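Local coordinates for protein L-isoleucine-4-hydroxylase (Bacillus thuringiensis, PDB 6LNH) that hydroxylates L-isoleucine to (4S)-4-hydroxy-L-isoleucine with iron(II), 2-oxoglutarate, oxygen and ascorbate, and also hydroxylates or sulfoxidises several related amino acids, at residues 67-79 and 141-155. Numbering follows the deposited sequence.
Sequences CRARSYSRYIKYV and KSKDLIIGLHQVRYK
Tyr72 and His150, a non-hydrogen-bonded antiparallel pair, form an offset stack: ring centroids lie 4.5 Å apart, planes are inclined by 17°, and Tyr72 CD1 sits over one imidazole face, towards its rim. With CG anti to the backbone N (chi1 170°), the phenol leans toward the partner strand at Gly148, where no side chain intervenes, and Tyr72 CE1 comes 4.0 Å from Gly148 CA. The Arg70 guanidinium, its plane nearly perpendicular to the same imidazole (85°), brings NH2 up to His150 ND1, which lies at the guanidinium edge; their modelled separation is too short to be trusted. Val152 CG2 covers one face of the Arg70 guanidinium, over its centre. Further along the same side of the sheet, the Arg68 side chain lies alongside Tyr154, its NE 3.9 Å from Tyr154 CE2; that NE is buried without a polar partner. At the other end Ile146 packs its CG2 on Arg74 CD and its CD1 on Ile76 CG1. On the reverse face, which carries Tyr75, Ile147 and Leu149, Leu149 CD1 lies 4.0 Å from Tyr75 CD2, at the ring edge.

Strands 68-77 and 145-156 fix this register through five hydrogen-bonded pairs, Ala69–Arg153 to Lys77–Leu145, each with two backbone bonds. Beyond the last pair, Asp144 OD1 accepts Val79 N at 2.9 Å, nearly along its C-O axis, and a water donates to both Lys77 O and Lys143 O. Salt bridges reach outward from Arg74 to Asp87 and Asp91, and from Arg153 to Asp239.

The pair belongs to the larger antiparallel sheet of the cupin-type double-stranded beta-helix. Tyr154 lies on the side near the iron held by His170, Asp172 and His223; helix 114-117 packs through Leu117 on Tyr75 and Leu149 of the opposite face. Strand 236-247 flanks strand 145-156, and strand 84-86 flanks strand 68-77.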
loop_
_atom_site.group_PDB
_atom_site.type_symbol
_atom_site.label_atom_id
_atom_site.label_comp_id
_atom_site.label_asym_id
_atom_site.label_seq_id
_atom_site.Cartn_x
_atom_site.Cartn_y
_atom_site.Cartn_z
ATOM N N CYS C 67 -10.548 2.169 -23.563
ATOM C CA CYS C 67 -9.873 2.537 -22.289
ATOM C C CYS C 67 -8.804 1.484 -21.955
ATOM O O CYS C 67 -8.258 1.533 -20.839
ATOM C CB CYS C 67 -10.879 2.661 -21.144
ATOM S SG CYS C 67 -12.510 3.315 -21.606
ATOM N N ARG C 68 -8.494 0.583 -22.898
ATOM C CA ARG C 68 -7.500 -0.493 -22.638
ATOM C C ARG C 68 -7.067 -1.179 -23.940
ATOM O O ARG C 68 -7.561 -0.794 -25.009
ATOM C CB ARG C 68 -8.130 -1.555 -21.735
ATOM C CG ARG C 68 -9.120 -2.460 -22.456
ATOM C CD ARG C 68 -10.559 -2.112 -22.133
ATOM N NE ARG C 68 -11.412 -3.287 -22.038
ATOM C CZ ARG C 68 -12.528 -3.464 -22.737
ATOM N NH1 ARG C 68 -12.929 -2.538 -23.592
ATOM N NH2 ARG C 68 -13.240 -4.565 -22.582
ATOM N N ALA C 69 -6.178 -2.171 -23.826
ATOM C CA ALA C 69 -5.659 -2.954 -24.974
ATOM C C ALA C 69 -5.952 -4.437 -24.724
ATOM O O ALA C 69 -5.951 -4.836 -23.551
ATOM C CB ALA C 69 -4.182 -2.709 -25.137
ATOM N N ARG C 70 -6.178 -5.223 -25.781
ATOM C CA ARG C 70 -6.514 -6.656 -25.569
ATOM C C ARG C 70 -6.246 -7.502 -26.820
ATOM O O ARG C 70 -6.109 -6.936 -27.915
ATOM C CB ARG C 70 -7.990 -6.786 -25.186
ATOM C CG ARG C 70 -8.952 -6.414 -26.306
ATOM C CD ARG C 70 -10.407 -6.520 -25.897
ATOM N NE ARG C 70 -10.778 -7.871 -25.508
ATOM C CZ ARG C 70 -11.589 -8.163 -24.499
ATOM N NH1 ARG C 70 -12.117 -7.193 -23.774
ATOM N NH2 ARG C 70 -11.868 -9.421 -24.216
ATOM N N SER C 71 -6.184 -8.822 -26.616
ATOM C CA SER C 71 -5.990 -9.838 -27.637
ATOM C C SER C 71 -6.902 -11.004 -27.297
ATOM O O SER C 71 -7.220 -11.234 -26.127
ATOM C CB SER C 71 -4.533 -10.314 -27.715
ATOM O OG SER C 71 -3.707 -9.346 -28.333
ATOM N N TYR C 72 -7.338 -11.730 -28.321
ATOM C CA TYR C 72 -8.302 -12.798 -28.116
ATOM C C TYR C 72 -7.955 -13.992 -28.991
ATOM O O TYR C 72 -7.600 -13.835 -30.162
ATOM C CB TYR C 72 -9.720 -12.289 -28.416
ATOM C CG TYR C 72 -10.815 -13.334 -28.473
ATOM C CD1 TYR C 72 -11.108 -14.126 -27.372
ATOM C CD2 TYR C 72 -11.590 -13.490 -29.616
ATOM C CE1 TYR C 72 -12.125 -15.064 -27.417
ATOM C CE2 TYR C 72 -12.608 -14.424 -29.672
ATOM C CZ TYR C 72 -12.870 -15.209 -28.570
ATOM O OH TYR C 72 -13.883 -16.140 -28.620
ATOM N N SER C 73 -8.065 -15.182 -28.405
ATOM C CA SER C 73 -7.963 -16.436 -29.133
ATOM C C SER C 73 -8.833 -17.450 -28.410
ATOM O O SER C 73 -9.127 -17.305 -27.221
ATOM C CB SER C 73 -6.513 -16.928 -29.228
ATOM O OG SER C 73 -5.737 -16.079 -30.058
ATOM N N ARG C 74 -9.246 -18.485 -29.136
ATOM C CA ARG C 74 -10.163 -19.466 -28.581
ATOM C C ARG C 74 -9.833 -20.856 -29.099
ATOM O O ARG C 74 -9.285 -21.020 -30.193
ATOM C CB ARG C 74 -11.623 -19.117 -28.909
ATOM C CG ARG C 74 -11.896 -18.886 -30.382
ATOM C CD ARG C 74 -13.389 -18.810 -30.644
ATOM N NE ARG C 74 -13.696 -18.666 -32.062
ATOM C CZ ARG C 74 -14.166 -17.553 -32.614
ATOM N NH1 ARG C 74 -14.395 -16.483 -31.865
ATOM N NH2 ARG C 74 -14.419 -17.513 -33.915
ATOM N N TYR C 75 -10.181 -21.856 -28.297
ATOM C CA TYR C 75 -10.096 -23.255 -28.678
ATOM C C TYR C 75 -11.503 -23.802 -28.876
ATOM O O TYR C 75 -12.465 -23.320 -28.271
ATOM C CB TYR C 75 -9.365 -24.081 -27.616
ATOM C CG TYR C 75 -7.908 -23.716 -27.442
ATOM C CD1 TYR C 75 -6.935 -24.247 -28.278
ATOM C CD2 TYR C 75 -7.505 -22.847 -26.437
ATOM C CE1 TYR C 75 -5.601 -23.920 -28.122
ATOM C CE2 TYR C 75 -6.172 -22.513 -26.272
ATOM C CZ TYR C 75 -5.225 -23.054 -27.117
ATOM O OH TYR C 75 -3.899 -22.725 -26.957
ATOM N N ILE C 76 -11.617 -24.820 -29.724
ATOM C CA ILE C 76 -12.873 -25.527 -29.945
ATOM C C ILE C 76 -12.718 -26.944 -29.420
ATOM O O ILE C 76 -11.745 -27.634 -29.752
ATOM C CB ILE C 76 -13.267 -25.538 -31.434
ATOM C CG1 ILE C 76 -13.283 -24.120 -32.002
ATOM C CG2 ILE C 76 -14.623 -26.206 -31.621
ATOM C CD1 ILE C 76 -13.325 -24.072 -33.519
ATOM N N LYS C 77 -13.672 -27.378 -28.604
ATOM C CA LYS C 77 -13.719 -28.749 -28.104
ATOM C C LYS C 77 -15.001 -29.382 -28.634
ATOM O O LYS C 77 -16.085 -29.139 -28.096
ATOM C CB LYS C 77 -13.661 -28.780 -26.579
ATOM C CG LYS C 77 -13.984 -30.135 -25.961
ATOM C CD LYS C 77 -12.961 -31.187 -26.355
ATOM C CE LYS C 77 -13.234 -32.509 -25.656
ATOM N NZ LYS C 77 -14.506 -33.134 -26.118
ATOM N N TYR C 78 -14.887 -30.179 -29.692
ATOM C CA TYR C 78 -16.060 -30.859 -30.216
ATOM C C TYR C 78 -16.433 -32.027 -29.315
ATOM O O TYR C 78 -15.569 -32.684 -28.726
ATOM C CB TYR C 78 -15.806 -31.363 -31.638
ATOM C CG TYR C 78 -15.630 -30.276 -32.672
ATOM C CD1 TYR C 78 -16.728 -29.670 -33.266
ATOM C CD2 TYR C 78 -14.361 -29.862 -33.062
ATOM C CE1 TYR C 78 -16.570 -28.677 -34.215
ATOM C CE2 TYR C 78 -14.194 -28.872 -34.012
ATOM C CZ TYR C 78 -15.303 -28.284 -34.586
ATOM O OH TYR C 78 -15.140 -27.297 -35.529
ATOM N N VAL C 79 -17.742 -32.270 -29.198
ATOM C CA VAL C 79 -18.236 -33.249 -28.233
ATOM C C VAL C 79 -17.707 -34.642 -28.567
ATOM O O VAL C 79 -17.356 -35.424 -27.673
ATOM C CB VAL C 79 -19.777 -33.212 -28.171
ATOM C CG1 VAL C 79 -20.379 -33.231 -29.567
ATOM C CG2 VAL C 79 -20.311 -34.357 -27.320
ATOM N N LYS C 141 -22.196 -30.925 -21.131
ATOM C CA LYS C 141 -21.225 -31.713 -21.881
ATOM C C LYS C 141 -21.794 -32.273 -23.173
ATOM O O LYS C 141 -21.090 -33.007 -23.877
ATOM C CB LYS C 141 -20.688 -32.840 -20.996
ATOM C CG LYS C 141 -19.387 -32.497 -20.282
ATOM C CD LYS C 141 -19.504 -31.201 -19.486
ATOM C CE LYS C 141 -19.729 -31.458 -18.006
ATOM N NZ LYS C 141 -19.815 -30.186 -17.218
ATOM N N SER C 142 -23.046 -31.969 -23.491
ATOM C CA SER C 142 -23.667 -32.429 -24.720
ATOM C C SER C 142 -23.626 -31.387 -25.833
ATOM O O SER C 142 -24.296 -31.563 -26.855
ATOM C CB SER C 142 -25.112 -32.836 -24.437
ATOM O OG SER C 142 -25.928 -32.574 -25.566
ATOM N N LYS C 143 -22.848 -30.314 -25.674
ATOM C CA LYS C 143 -22.692 -29.314 -26.722
ATOM C C LYS C 143 -21.223 -29.025 -27.002
ATOM O O LYS C 143 -20.349 -29.314 -26.184
ATOM C CB LYS C 143 -23.431 -28.026 -26.349
ATOM C CG LYS C 143 -24.925 -28.127 -26.614
ATOM C CD LYS C 143 -25.731 -27.185 -25.747
ATOM C CE LYS C 143 -25.608 -25.763 -26.251
ATOM N NZ LYS C 143 -26.365 -25.538 -27.514
ATOM N N ASP C 144 -20.962 -28.529 -28.211
ATOM C CA ASP C 144 -19.628 -28.113 -28.637
ATOM C C ASP C 144 -19.197 -26.847 -27.894
ATOM O O ASP C 144 -19.920 -25.845 -27.894
ATOM C CB ASP C 144 -19.615 -27.902 -30.148
ATOM C CG ASP C 144 -19.860 -29.193 -30.910
ATOM O OD1 ASP C 144 -19.358 -30.247 -30.461
ATOM O OD2 ASP C 144 -20.573 -29.165 -31.936
ATOM N N LEU C 145 -18.029 -26.888 -27.253
ATOM C CA LEU C 145 -17.563 -25.800 -26.399
ATOM C C LEU C 145 -16.528 -24.893 -27.058
ATOM O O LEU C 145 -15.630 -25.358 -27.765
ATOM C CB LEU C 145 -16.965 -26.350 -25.108
ATOM C CG LEU C 145 -17.956 -26.612 -23.984
ATOM C CD1 LEU C 145 -18.594 -27.980 -24.117
ATOM C CD2 LEU C 145 -17.253 -26.449 -22.656
ATOM N N ILE C 146 -16.679 -23.591 -26.820
ATOM C CA ILE C 146 -15.667 -22.582 -27.119
ATOM C C ILE C 146 -14.957 -22.218 -25.819
ATOM O O ILE C 146 -15.599 -21.783 -24.857
ATOM C CB ILE C 146 -16.291 -21.339 -27.772
ATOM C CG1 ILE C 146 -16.959 -21.706 -29.096
ATOM C CG2 ILE C 146 -15.241 -20.257 -27.963
ATOM C CD1 ILE C 146 -16.019 -22.365 -30.093
ATOM N N ILE C 147 -13.640 -22.405 -25.774
ATOM C CA ILE C 147 -12.820 -21.990 -24.639
ATOM C C ILE C 147 -12.104 -20.710 -25.055
ATOM O O ILE C 147 -11.118 -20.750 -25.796
ATOM C CB ILE C 147 -11.836 -23.081 -24.208
ATOM C CG1 ILE C 147 -12.595 -24.316 -23.723
ATOM C CG2 ILE C 147 -10.917 -22.562 -23.106
ATOM C CD1 ILE C 147 -11.697 -25.483 -23.377
ATOM N N GLY C 148 -12.593 -19.567 -24.577
ATOM C CA GLY C 148 -12.040 -18.282 -24.969
ATOM C C GLY C 148 -10.950 -17.795 -24.026
ATOM O O GLY C 148 -11.033 -17.970 -22.812
ATOM N N LEU C 149 -9.925 -17.180 -24.609
ATOM C CA LEU C 149 -8.802 -16.621 -23.866
ATOM C C LEU C 149 -8.703 -15.140 -24.193
ATOM O O LEU C 149 -8.508 -14.770 -25.356
ATOM C CB LEU C 149 -7.496 -17.338 -24.210
ATOM C CG LEU C 149 -7.184 -18.619 -23.431
ATOM C CD1 LEU C 149 -8.024 -19.780 -23.941
ATOM C CD2 LEU C 149 -5.702 -18.943 -23.515
ATOM N N HIS C 150 -8.824 -14.297 -23.172
ATOM C CA HIS C 150 -8.749 -12.851 -23.338
ATOM C C HIS C 150 -7.548 -12.321 -22.574
ATOM O O HIS C 150 -7.493 -12.420 -21.344
ATOM C CB HIS C 150 -10.030 -12.171 -22.856
ATOM C CG HIS C 150 -11.237 -12.499 -23.678
ATOM N ND1 HIS C 150 -11.620 -11.750 -24.771
ATOM C CD2 HIS C 150 -12.151 -13.490 -23.563
ATOM C CE1 HIS C 150 -12.721 -12.264 -25.290
ATOM N NE2 HIS C 150 -13.062 -13.322 -24.578
ATOM N N GLN C 151 -6.592 -11.765 -23.308
ATOM C CA GLN C 151 -5.412 -11.123 -22.746
ATOM C C GLN C 151 -5.686 -9.624 -22.743
ATOM O O GLN C 151 -5.726 -8.998 -23.805
ATOM C CB GLN C 151 -4.191 -11.474 -23.592
ATOM C CG GLN C 151 -2.836 -11.298 -22.950
ATOM C CD GLN C 151 -1.724 -11.680 -23.909
ATOM O OE1 GLN C 151 -1.976 -11.953 -25.084
ATOM N NE2 GLN C 151 -0.492 -11.691 -23.421
ATOM N N VAL C 152 -5.863 -9.043 -21.556
ATOM C CA VAL C 152 -6.275 -7.650 -21.425
ATOM C C VAL C 152 -5.289 -6.913 -20.536
ATOM O O VAL C 152 -4.941 -7.389 -19.449
ATOM C CB VAL C 152 -7.696 -7.517 -20.849
ATOM C CG1 VAL C 152 -8.155 -6.061 -20.904
ATOM C CG2 VAL C 152 -8.670 -8.412 -21.605
ATOM N N ARG C 153 -4.837 -5.758 -21.001
ATOM C CA ARG C 153 -4.057 -4.826 -20.197
ATOM C C ARG C 153 -4.880 -3.552 -20.047
ATOM O O ARG C 153 -5.117 -2.840 -21.029
ATOM C CB ARG C 153 -2.709 -4.534 -20.852
ATOM C CG ARG C 153 -1.923 -3.408 -20.232
ATOM C CD ARG C 153 -0.501 -3.504 -20.741
ATOM N NE ARG C 153 0.379 -4.205 -19.806
ATOM C CZ ARG C 153 1.623 -3.831 -19.528
ATOM N NH1 ARG C 153 2.152 -2.785 -20.146
ATOM N NH2 ARG C 153 2.351 -4.523 -18.663
ATOM N N TYR C 154 -5.308 -3.257 -18.826
ATOM C CA TYR C 154 -5.966 -1.986 -18.562
ATOM C C TYR C 154 -4.905 -0.925 -18.319
ATOM O O TYR C 154 -3.928 -1.162 -17.602
ATOM C CB TYR C 154 -6.902 -2.097 -17.358
ATOM C CG TYR C 154 -8.043 -3.058 -17.591
ATOM C CD1 TYR C 154 -7.901 -4.406 -17.299
ATOM C CD2 TYR C 154 -9.252 -2.625 -18.125
ATOM C CE1 TYR C 154 -8.932 -5.296 -17.516
ATOM C CE2 TYR C 154 -10.293 -3.508 -18.344
ATOM C CZ TYR C 154 -10.126 -4.840 -18.041
ATOM O OH TYR C 154 -11.161 -5.717 -18.261
ATOM N N LYS C 155 -5.097 0.248 -18.909
ATOM C CA LYS C 155 -4.125 1.324 -18.800
ATOM C C LYS C 155 -4.814 2.542 -18.212
ATOM O O LYS C 155 -5.826 3.009 -18.745
ATOM C CB LYS C 155 -3.507 1.643 -20.163
ATOM C CG LYS C 155 -2.989 0.407 -20.892
ATOM C CD LYS C 155 -2.441 0.740 -22.269
ATOM C CE LYS C 155 -3.517 0.608 -23.333
ATOM N NZ LYS C 155 -2.970 0.845 -24.698
HETATM O O HOH W 1 -17.616 -30.150 -26.448
#